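Local coordinates for acinetobacter secreted protease CpaA (Acinetobacter nosocomialis M2, PDB 6O38), which is a secreted zinc metalloprotease, probably exported by the type II secretion system with the help of its chaperone CpaB, at residues 270-275 and 539-544; 349-354 and 359-364; 439-444 and 481-486. One frame throughout, in Å; residues are numbered along the deposited sequence.

Interaction 1 of 3, residues 270-275 and 539-544; sequences MYVSDK and YLYNPK. With SO4 (sulfate ion), chain P.
A sulfate ion, probably from the crystallisation liquor, sits between Lys275 and Tyr539, and Lys275 NZ donates to its O1 at 2.7 Å. The lysine chain bends at chi2 and then runs extended alongside the ion, where CD lies 3.3 Å from sulfate O4. Tyr539 meets the same ion with the edge of its ring: O3 lies in the ring plane, 3.2 Å from CD1, on the rim where the ring hydrogens probably carry a slight positive charge. Tyr277 OH gives the sulfate a further hydrogen bond, and Glu552 forms a long, weak ion pair with the lysine. The rest of the contact is buried and apolar. Met270, present as selenomethionine, and Val272 lie at the end of strand 266-272, in one of the StcE-type beta-sandwich domains, and both direct their side chains at Tyr541 in the loop between helices 496-504 and 557-569. This part of the protease therefore packs directly against a sandwich domain. The Met270 chain is extended up to SE and bent at chi3 (64°), a turn that lays CE over one face of the Tyr541 ring as a CH-pi contact, 4.0 Å from the ring centroid and 29° off the normal. The closest approach of that methyl is 3.6 Å, from CE to Tyr541 CG. The side chains of Val272 and Tyr541 approach each other from opposite directions, with Val272 CG1 3.9 Å from Tyr541 OH. Gln279 of the adjoining strand 277-288 also touches Tyr541, and Arg548, which packs on this tyrosine, forms a salt bridge with Asp274. Farther along the loop, Asn542 OD1 accepts from Lys544 N at 3.1 Å in an Asx turn.

Interaction 2 of 3, residues 349-354 and 359-364; sequences LSTAIK and RRFIYT
Two layers of a StcE-type beta-sandwich domain meet here through their side chains. Strand 350-353 lies at the edge of a three-stranded sheet, next to strand 341-344, while strand 358-364 pairs with strands 330-335 and 367-381 in the other layer. The axes of the two segments pass 9.5 Å apart and run roughly antiparallel, at 150°, too widely separated for a backbone ladder, so side chains fill the interval. Arg359 spans it. Bends at chi2 and chi3 turn its chain so that the guanidinium comes to lie beside strand 350-353, and NH2 gives Thr351 OG1 a nearly straight hydrogen bond of 2.7 Å (N-H...O 176°), with the hydroxyl oxygen in the guanidinium plane. Thr351 approaches from the opposite direction; its OG1 stands anti to the backbone N (chi1 176°), which turns the oxygen to the arginine and directs CG2 to the Phe361 ring, 4.1 Å from CE2. NH1 of Arg359 also lies close to Ala352 O, but that bond is strongly bent, weak and doubtful in its details. The aliphatic part of the arginine is used as well: CG lies 3.9 Å from Ile353 CD1 as the two chains slide past each other in opposite directions. Leu349 CD2 completes the apolar side, meeting Phe361 CD2 at 4.0 Å. Phe361 also touches Ile343, and Ile353 touches Ile333, which extends the packing into both layers. The guanidinium bonds to a neutral hydroxyl across the sandwich and its ion pair with Glu357 is long and weak, so the link between layers rests on a charged-to-neutral hydrogen bond rather than a salt bridge.

Interaction 3 of 3, residues 439-444 and 481-486; sequences TGRDDT and NMIGAN. With SO4 (sulfate ion), chain N.
Arg441 reaches from the turn between helices 433-439 and 444-452 to Asn481, just before strand 483-487, and to Ile483, the first residue of that strand, within the reprolysin-like zinc-protease domain. From CB, which heads toward the strand, the chain continues with CG anti to the carbonyl carbon (chi1 -53°), which sets CG against Ile483 CG2, 3.8 Å away, the two side chains crossing at about a right angle. CD comes next and lies beside the Asn481 amide, 3.2 Å from OD1. A bend at chi3 then turns the chain so that NE bonds back to Ser438 O, at the end of the preceding helix, and this bond probably limits rotation about the end of the chain. NH1 has two partners. It donates to Asn481 OD1 at 2.7 Å, a bond bent to 138° at the hydrogen; the amide oxygen also lies out of the guanidinium plane, and the guanidinium and amide planes are 36° apart. Its other bond, to sulfate O2 at 2.8 Å, is straighter. NH2 binds sulfate O3 at 3.1 Å and adds a longer, weak bond to O2, so the ion meets the edge of the guanidinium with its sulfur in the plane. The sulfate, probably from the crystallisation liquor, supplies a negative charge that the neutral Asn481 does not. Ile437 and Trp474 also touch Ile483, extending the apolar packing between helix, loop and strand, and Gly440 O accepts from Gln447 NE2 of the following helix. At the far end of its chain, Ile483 turns the methyl CD1 to the bare backbone of Gly440, 3.9 Å from CA.

How the interactions relate
Interactions 1 and 2 involve two different StcE-type sandwich domains, whereas interaction 3 belongs to the metalloprotease domain. The centres of interactions 1 and 2 are about 29 Å apart. Those of interactions 2 and 3 are about 31 Å apart, and those of interactions 1 and 3 about 40 Å. None touches another: the nearest atoms of interactions 1 and 2 are about 10 Å apart. Interaction 1 joins segments so far apart in sequence that both other contacts fall between them. Interaction 3 lies in the same domain as the zinc site, the side chain of Ile483 about 14 Å from the zinc ion held by His498, His502 and His508. CpaB approaches two of the sites, packing on Lys544 and on Asn481.

Interaction 1 of 3, residues 270-275 and 539-544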
loop_
_atom_site.group_PDB
_atom_site.type_symbol
_atom_site.label_atom_id
_atom_site.label_comp_id
_atom_site.label_asym_id
_atom_site.label_seq_id
_atom_site.Cartn_x
_atom_site.Cartn_y
_atom_site.Cartn_z
HETATM N N MSE A 270 6.801 -16.254 1.012
HETATM C CA MSE A 270 7.925 -15.778 1.805
HETATM C C MSE A 270 8.219 -16.744 2.943
HETATM O O MSE A 270 7.340 -17.051 3.747
HETATM C CB MSE A 270 7.641 -14.382 2.359
HETATM C CG MSE A 270 8.776 -13.800 3.180
HETATM SE SE MSE A 270 8.245 -12.179 4.118
HETATM C CE MSE A 270 6.899 -12.946 5.301
ATOM N N TYR A 271 9.459 -17.217 3.013
ATOM C CA TYR A 271 9.835 -18.192 4.026
ATOM C C TYR A 271 10.044 -17.512 5.372
ATOM O O TYR A 271 10.574 -16.399 5.450
ATOM C CB TYR A 271 11.103 -18.939 3.613
ATOM C CG TYR A 271 11.363 -20.175 4.440
ATOM C CD1 TYR A 271 10.620 -21.332 4.243
ATOM C CD2 TYR A 271 12.342 -20.185 5.425
ATOM C CE1 TYR A 271 10.848 -22.465 4.997
ATOM C CE2 TYR A 271 12.578 -21.315 6.185
ATOM C CZ TYR A 271 11.829 -22.453 5.965
ATOM O OH TYR A 271 12.058 -23.581 6.718
ATOM N N VAL A 272 9.620 -18.191 6.435
ATOM C CA VAL A 272 9.701 -17.679 7.797
ATOM C C VAL A 272 10.460 -18.718 8.614
ATOM O O VAL A 272 9.936 -19.807 8.880
ATOM C CB VAL A 272 8.315 -17.408 8.399
ATOM C CG1 VAL A 272 8.445 -16.755 9.758
ATOM C CG2 VAL A 272 7.486 -16.537 7.464
ATOM N N SER A 273 11.693 -18.385 9.005
ATOM C CA SER A 273 12.579 -19.377 9.610
ATOM C C SER A 273 12.045 -19.871 10.950
ATOM O O SER A 273 11.985 -21.082 11.195
ATOM C CB SER A 273 13.982 -18.791 9.773
ATOM O OG SER A 273 14.644 -18.707 8.524
ATOM N N ASP A 274 11.670 -18.948 11.840
ATOM C CA ASP A 274 11.223 -19.347 13.172
ATOM C C ASP A 274 9.969 -20.214 13.127
ATOM O O ASP A 274 9.717 -20.969 14.072
ATOM C CB ASP A 274 11.005 -18.114 14.058
ATOM C CG ASP A 274 10.023 -17.118 13.468
ATOM O OD1 ASP A 274 9.154 -17.516 12.668
ATOM O OD2 ASP A 274 10.125 -15.922 13.810
ATOM N N LYS A 275 9.180 -20.118 12.057
ATOM C CA LYS A 275 7.999 -20.955 11.885
ATOM C C LYS A 275 8.247 -22.161 10.989
ATOM O O LYS A 275 7.553 -23.173 11.125
ATOM C CB LYS A 275 6.847 -20.131 11.298
ATOM C CG LYS A 275 6.345 -19.021 12.206
ATOM C CD LYS A 275 5.775 -19.567 13.502
ATOM C CE LYS A 275 5.237 -18.442 14.372
ATOM N NZ LYS A 275 4.253 -18.933 15.375
ATOM N N TYR A 539 0.489 -12.650 12.818
ATOM C CA TYR A 539 0.270 -13.466 11.633
ATOM C C TYR A 539 0.231 -12.624 10.365
ATOM O O TYR A 539 -0.096 -13.144 9.292
ATOM C CB TYR A 539 -1.019 -14.272 11.791
ATOM C CG TYR A 539 -1.104 -14.972 13.128
ATOM C CD1 TYR A 539 -0.200 -15.969 13.470
ATOM C CD2 TYR A 539 -2.078 -14.624 14.056
ATOM C CE1 TYR A 539 -0.268 -16.607 14.695
ATOM C CE2 TYR A 539 -2.154 -15.257 15.284
ATOM C CZ TYR A 539 -1.247 -16.247 15.598
ATOM O OH TYR A 539 -1.316 -16.880 16.818
ATOM N N LEU A 540 0.558 -11.339 10.467
ATOM C CA LEU A 540 0.642 -10.432 9.334
ATOM C C LEU A 540 2.084 -9.977 9.161
ATOM O O LEU A 540 2.835 -9.863 10.134
ATOM C CB LEU A 540 -0.264 -9.216 9.530
ATOM C CG LEU A 540 -1.755 -9.497 9.701
ATOM C CD1 LEU A 540 -2.475 -8.216 10.061
ATOM C CD2 LEU A 540 -2.341 -10.114 8.440
ATOM N N TYR A 541 2.467 -9.716 7.915
ATOM C CA TYR A 541 3.832 -9.328 7.594
ATOM C C TYR A 541 3.828 -8.119 6.671
ATOM O O TYR A 541 2.940 -7.973 5.826
ATOM C CB TYR A 541 4.596 -10.491 6.949
ATOM C CG TYR A 541 4.688 -11.710 7.839
ATOM C CD1 TYR A 541 3.668 -12.654 7.864
ATOM C CD2 TYR A 541 5.787 -11.912 8.662
ATOM C CE1 TYR A 541 3.744 -13.765 8.681
ATOM C CE2 TYR A 541 5.872 -13.021 9.482
ATOM C CZ TYR A 541 4.847 -13.944 9.487
ATOM O OH TYR A 541 4.926 -15.050 10.302
ATOM N N ASN A 542 4.820 -7.250 6.852
ATOM C CA ASN A 542 5.025 -6.100 5.987
ATOM C C ASN A 542 5.140 -6.558 4.534
ATOM O O ASN A 542 6.017 -7.378 4.218
ATOM C CB ASN A 542 6.283 -5.342 6.411
ATOM C CG ASN A 542 6.423 -3.995 5.721
ATOM O OD1 ASN A 542 6.315 -3.888 4.499
ATOM N ND2 ASN A 542 6.668 -2.953 6.509
ATOM N N PRO A 543 4.279 -6.072 3.634
ATOM C CA PRO A 543 4.280 -6.602 2.258
ATOM C C PRO A 543 5.613 -6.459 1.542
ATOM O O PRO A 543 6.028 -7.381 0.829
ATOM C CB PRO A 543 3.177 -5.780 1.577
ATOM C CG PRO A 543 2.272 -5.372 2.695
ATOM C CD PRO A 543 3.185 -5.113 3.858
ATOM N N LYS A 544 6.301 -5.331 1.713
ATOM C CA LYS A 544 7.555 -5.094 1.009
ATOM C C LYS A 544 8.764 -5.674 1.734
ATOM O O LYS A 544 9.621 -6.306 1.108
ATOM C CB LYS A 544 7.757 -3.591 0.792
ATOM C CG LYS A 544 9.087 -3.238 0.147
ATOM C CD LYS A 544 9.118 -1.800 -0.340
ATOM C CE LYS A 544 10.354 -1.544 -1.188
ATOM N NZ LYS A 544 10.638 -2.674 -2.116
HETATM S S SO4 P . 1.684 -19.759 13.380
HETATM O O1 SO4 P . 1.789 -19.884 14.831
HETATM O O2 SO4 P . 0.391 -20.272 12.937
HETATM O O3 SO4 P . 1.806 -18.354 13.004
HETATM O O4 SO4 P . 2.753 -20.526 12.746
#

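Interaction 2 of 3, residues 349-354 and 359-364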
loop_
_atom_site.group_PDB
_atom_site.type_symbol
_atom_site.label_atom_id
_atom_site.label_comp_id
_atom_site.label_asym_id
_atom_site.label_seq_id
_atom_site.Cartn_x
_atom_site.Cartn_y
_atom_site.Cartn_z
ATOM N N LEU A 349 -25.914 -23.083 6.670
ATOM C CA LEU A 349 -25.763 -21.657 6.931
ATOM C C LEU A 349 -26.739 -20.864 6.074
ATOM O O LEU A 349 -26.808 -21.050 4.855
ATOM C CB LEU A 349 -24.324 -21.218 6.654
ATOM C CG LEU A 349 -24.016 -19.722 6.775
ATOM C CD1 LEU A 349 -24.293 -19.223 8.185
ATOM C CD2 LEU A 349 -22.573 -19.440 6.380
ATOM N N SER A 350 -27.497 -19.980 6.715
ATOM C CA SER A 350 -28.543 -19.225 6.033
ATOM C C SER A 350 -28.621 -17.847 6.665
ATOM O O SER A 350 -28.932 -17.723 7.854
ATOM C CB SER A 350 -29.891 -19.943 6.125
ATOM O OG SER A 350 -30.952 -19.097 5.718
ATOM N N THR A 351 -28.334 -16.820 5.870
ATOM C CA THR A 351 -28.282 -15.451 6.354
ATOM C C THR A 351 -28.572 -14.514 5.188
ATOM O O THR A 351 -28.821 -14.952 4.062
ATOM C CB THR A 351 -26.922 -15.167 7.001
ATOM O OG1 THR A 351 -26.844 -13.790 7.394
ATOM C CG2 THR A 351 -25.798 -15.507 6.032
ATOM N N ALA A 352 -28.545 -13.212 5.465
ATOM C CA ALA A 352 -28.846 -12.202 4.462
ATOM C C ALA A 352 -27.812 -11.085 4.509
ATOM O O ALA A 352 -27.234 -10.794 5.561
ATOM C CB ALA A 352 -30.250 -11.615 4.662
ATOM N N ILE A 353 -27.588 -10.460 3.356
ATOM C CA ILE A 353 -26.756 -9.267 3.243
ATOM C C ILE A 353 -27.645 -8.108 2.816
ATOM O O ILE A 353 -28.492 -8.258 1.926
ATOM C CB ILE A 353 -25.588 -9.475 2.261
ATOM C CG1 ILE A 353 -24.773 -8.186 2.121
ATOM C CG2 ILE A 353 -26.089 -9.957 0.906
ATOM C CD1 ILE A 353 -23.437 -8.383 1.451
ATOM N N LYS A 354 -27.466 -6.960 3.461
ATOM C CA LYS A 354 -28.303 -5.789 3.247
ATOM C C LYS A 354 -27.531 -4.702 2.505
ATOM O O LYS A 354 -26.327 -4.813 2.264
ATOM C CB LYS A 354 -28.834 -5.278 4.590
ATOM C CG LYS A 354 -29.698 -6.304 5.310
ATOM C CD LYS A 354 -30.211 -5.796 6.645
ATOM C CE LYS A 354 -29.134 -5.898 7.713
ATOM N NZ LYS A 354 -29.665 -5.603 9.074
ATOM N N ARG A 359 -19.707 -8.420 3.752
ATOM C CA ARG A 359 -19.797 -9.683 4.469
ATOM C C ARG A 359 -18.740 -10.640 3.952
ATOM O O ARG A 359 -18.623 -10.844 2.739
ATOM C CB ARG A 359 -21.187 -10.314 4.321
ATOM C CG ARG A 359 -22.297 -9.525 4.983
ATOM C CD ARG A 359 -22.410 -9.880 6.451
ATOM N NE ARG A 359 -22.826 -11.262 6.657
ATOM C CZ ARG A 359 -24.083 -11.643 6.839
ATOM N NH1 ARG A 359 -25.060 -10.747 6.838
ATOM N NH2 ARG A 359 -24.362 -12.922 7.024
ATOM N N ARG A 360 -17.972 -11.222 4.869
ATOM C CA ARG A 360 -16.927 -12.175 4.528
ATOM C C ARG A 360 -17.245 -13.528 5.148
ATOM O O ARG A 360 -17.701 -13.607 6.294
ATOM C CB ARG A 360 -15.544 -11.697 4.994
ATOM C CG ARG A 360 -14.410 -12.641 4.605
ATOM C CD ARG A 360 -13.036 -12.027 4.827
ATOM N NE ARG A 360 -12.679 -11.964 6.240
ATOM C CZ ARG A 360 -12.704 -10.851 6.967
ATOM N NH1 ARG A 360 -13.068 -9.703 6.410
ATOM N NH2 ARG A 360 -12.365 -10.886 8.248
ATOM N N PHE A 361 -17.009 -14.587 4.379
ATOM C CA PHE A 361 -17.187 -15.954 4.839
ATOM C C PHE A 361 -15.903 -16.727 4.581
ATOM O O PHE A 361 -15.192 -16.469 3.605
ATOM C CB PHE A 361 -18.371 -16.636 4.136
ATOM C CG PHE A 361 -19.667 -15.882 4.259
ATOM C CD1 PHE A 361 -20.011 -14.907 3.335
ATOM C CD2 PHE A 361 -20.542 -16.148 5.299
ATOM C CE1 PHE A 361 -21.202 -14.213 3.447
ATOM C CE2 PHE A 361 -21.735 -15.457 5.417
ATOM C CZ PHE A 361 -22.065 -14.489 4.489
ATOM N N ILE A 362 -15.606 -17.675 5.464
ATOM C CA ILE A 362 -14.396 -18.480 5.364
ATOM C C ILE A 362 -14.785 -19.951 5.441
ATOM O O ILE A 362 -15.703 -20.325 6.181
ATOM C CB ILE A 362 -13.367 -18.112 6.458
ATOM C CG1 ILE A 362 -12.038 -18.831 6.218
ATOM C CG2 ILE A 362 -13.910 -18.417 7.850
ATOM C CD1 ILE A 362 -10.922 -18.371 7.131
ATOM N N TYR A 363 -14.098 -20.779 4.660
ATOM C CA TYR A 363 -14.397 -22.200 4.583
ATOM C C TYR A 363 -13.592 -22.964 5.626
ATOM O O TYR A 363 -12.395 -22.721 5.809
ATOM C CB TYR A 363 -14.091 -22.732 3.182
ATOM C CG TYR A 363 -14.674 -24.097 2.896
ATOM C CD1 TYR A 363 -16.033 -24.255 2.663
ATOM C CD2 TYR A 363 -13.864 -25.223 2.844
ATOM C CE1 TYR A 363 -16.574 -25.498 2.396
ATOM C CE2 TYR A 363 -14.395 -26.472 2.577
ATOM C CZ TYR A 363 -15.751 -26.603 2.353
ATOM O OH TYR A 363 -16.287 -27.841 2.087
ATOM N N THR A 364 -14.260 -23.885 6.311
ATOM C CA THR A 364 -13.649 -24.734 7.325
ATOM C C THR A 364 -13.886 -26.199 6.967
ATOM O O THR A 364 -14.520 -26.522 5.959
ATOM C CB THR A 364 -14.207 -24.422 8.718
ATOM O OG1 THR A 364 -15.577 -24.836 8.792
ATOM C CG2 THR A 364 -14.118 -22.932 9.010
#

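Interaction 3 of 3, residues 439-444 and 481-486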
loop_
_atom_site.group_PDB
_atom_site.type_symbol
_atom_site.label_atom_id
_atom_site.label_comp_id
_atom_site.label_asym_id
_atom_site.label_seq_id
_atom_site.Cartn_x
_atom_site.Cartn_y
_atom_site.Cartn_z
ATOM N N THR A 439 -20.387 14.824 25.662
ATOM C CA THR A 439 -21.798 15.185 25.593
ATOM C C THR A 439 -22.521 14.510 24.435
ATOM O O THR A 439 -23.748 14.377 24.484
ATOM C CB THR A 439 -21.948 16.704 25.482
ATOM O OG1 THR A 439 -21.586 17.127 24.162
ATOM C CG2 THR A 439 -21.055 17.402 26.497
ATOM N N GLY A 440 -21.796 14.091 23.396
ATOM C CA GLY A 440 -22.416 13.373 22.295
ATOM C C GLY A 440 -23.055 12.061 22.701
ATOM O O GLY A 440 -23.933 11.561 21.990
ATOM N N ARG A 441 -22.637 11.491 23.834
ATOM C CA ARG A 441 -23.217 10.238 24.302
ATOM C C ARG A 441 -24.628 10.437 24.840
ATOM O O ARG A 441 -25.429 9.496 24.840
ATOM C CB ARG A 441 -22.323 9.625 25.378
ATOM C CG ARG A 441 -20.870 9.476 24.961
ATOM C CD ARG A 441 -20.004 9.064 26.139
ATOM N NE ARG A 441 -20.106 10.015 27.244
ATOM C CZ ARG A 441 -19.396 9.938 28.364
ATOM N NH1 ARG A 441 -18.530 8.949 28.536
ATOM N NH2 ARG A 441 -19.553 10.849 29.315
ATOM N N ASP A 442 -24.946 11.648 25.296
ATOM C CA ASP A 442 -26.245 11.961 25.870
ATOM C C ASP A 442 -27.079 12.875 24.987
ATOM O O ASP A 442 -28.263 13.076 25.279
ATOM C CB ASP A 442 -26.077 12.615 27.250
ATOM C CG ASP A 442 -25.137 11.844 28.151
ATOM O OD1 ASP A 442 -25.445 10.678 28.472
ATOM O OD2 ASP A 442 -24.090 12.404 28.539
ATOM N N ASP A 443 -26.488 13.437 23.933
ATOM C CA ASP A 443 -27.189 14.356 23.047
ATOM C C ASP A 443 -28.447 13.708 22.488
ATOM O O ASP A 443 -28.388 12.633 21.883
ATOM C CB ASP A 443 -26.250 14.788 21.918
ATOM C CG ASP A 443 -26.822 15.909 21.067
ATOM O OD1 ASP A 443 -27.994 15.828 20.640
ATOM O OD2 ASP A 443 -26.088 16.892 20.840
ATOM N N THR A 444 -29.585 14.373 22.689
ATOM C CA THR A 444 -30.868 13.777 22.333
ATOM C C THR A 444 -31.011 13.637 20.822
ATOM O O THR A 444 -31.582 12.654 20.336
ATOM C CB THR A 444 -32.007 14.621 22.907
ATOM O OG1 THR A 444 -31.751 14.890 24.292
ATOM C CG2 THR A 444 -33.331 13.891 22.787
ATOM N N ASN A 481 -20.627 4.359 25.420
ATOM C CA ASN A 481 -19.426 5.098 25.056
ATOM C C ASN A 481 -19.006 4.876 23.609
ATOM O O ASN A 481 -17.936 5.346 23.208
ATOM C CB ASN A 481 -18.273 4.724 25.990
ATOM C CG ASN A 481 -18.455 5.272 27.389
ATOM O OD1 ASN A 481 -18.729 6.457 27.574
ATOM N ND2 ASN A 481 -18.298 4.410 28.388
HETATM N N MSE A 482 -19.818 4.185 22.817
HETATM C CA MSE A 482 -19.456 3.884 21.439
HETATM C C MSE A 482 -19.575 5.127 20.563
HETATM O O MSE A 482 -20.561 5.302 19.848
HETATM C CB MSE A 482 -20.334 2.758 20.887
HETATM C CG MSE A 482 -19.859 2.196 19.559
HETATM SE SE MSE A 482 -18.114 1.342 19.692
HETATM C CE MSE A 482 -17.749 1.114 17.789
ATOM N N ILE A 483 -18.565 5.993 20.627
ATOM C CA ILE A 483 -18.563 7.236 19.861
ATOM C C ILE A 483 -17.120 7.620 19.562
ATOM O O ILE A 483 -16.225 7.426 20.389
ATOM C CB ILE A 483 -19.312 8.360 20.614
ATOM C CG1 ILE A 483 -19.368 9.637 19.771
ATOM C CG2 ILE A 483 -18.672 8.630 21.969
ATOM C CD1 ILE A 483 -20.237 10.722 20.366
ATOM N N GLY A 484 -16.898 8.153 18.360
ATOM C CA GLY A 484 -15.586 8.622 17.967
ATOM C C GLY A 484 -15.708 9.909 17.176
ATOM O O GLY A 484 -16.763 10.221 16.618
ATOM N N ALA A 485 -14.613 10.666 17.146
ATOM C CA ALA A 485 -14.643 11.967 16.495
ATOM C C ALA A 485 -13.255 12.360 16.012
ATOM O O ALA A 485 -12.241 11.991 16.611
ATOM C CB ALA A 485 -15.193 13.047 17.435
ATOM N N ASN A 486 -13.228 13.111 14.911
ATOM C CA ASN A 486 -12.035 13.810 14.457
ATOM C C ASN A 486 -12.463 15.130 13.830
ATOM O O ASN A 486 -13.634 15.330 13.498
ATOM C CB ASN A 486 -11.211 12.980 13.457
ATOM C CG ASN A 486 -11.941 12.735 12.150
ATOM O OD1 ASN A 486 -12.522 11.673 11.943
ATOM N ND2 ASN A 486 -11.893 13.710 11.248
HETATM S S SO4 N . -17.124 10.177 31.973
HETATM O O1 SO4 N . -18.016 10.408 33.106
HETATM O O2 SO4 N . -17.586 9.014 31.220
HETATM O O3 SO4 N . -17.127 11.351 31.104
HETATM O O4 SO4 N . -15.769 9.934 32.462
#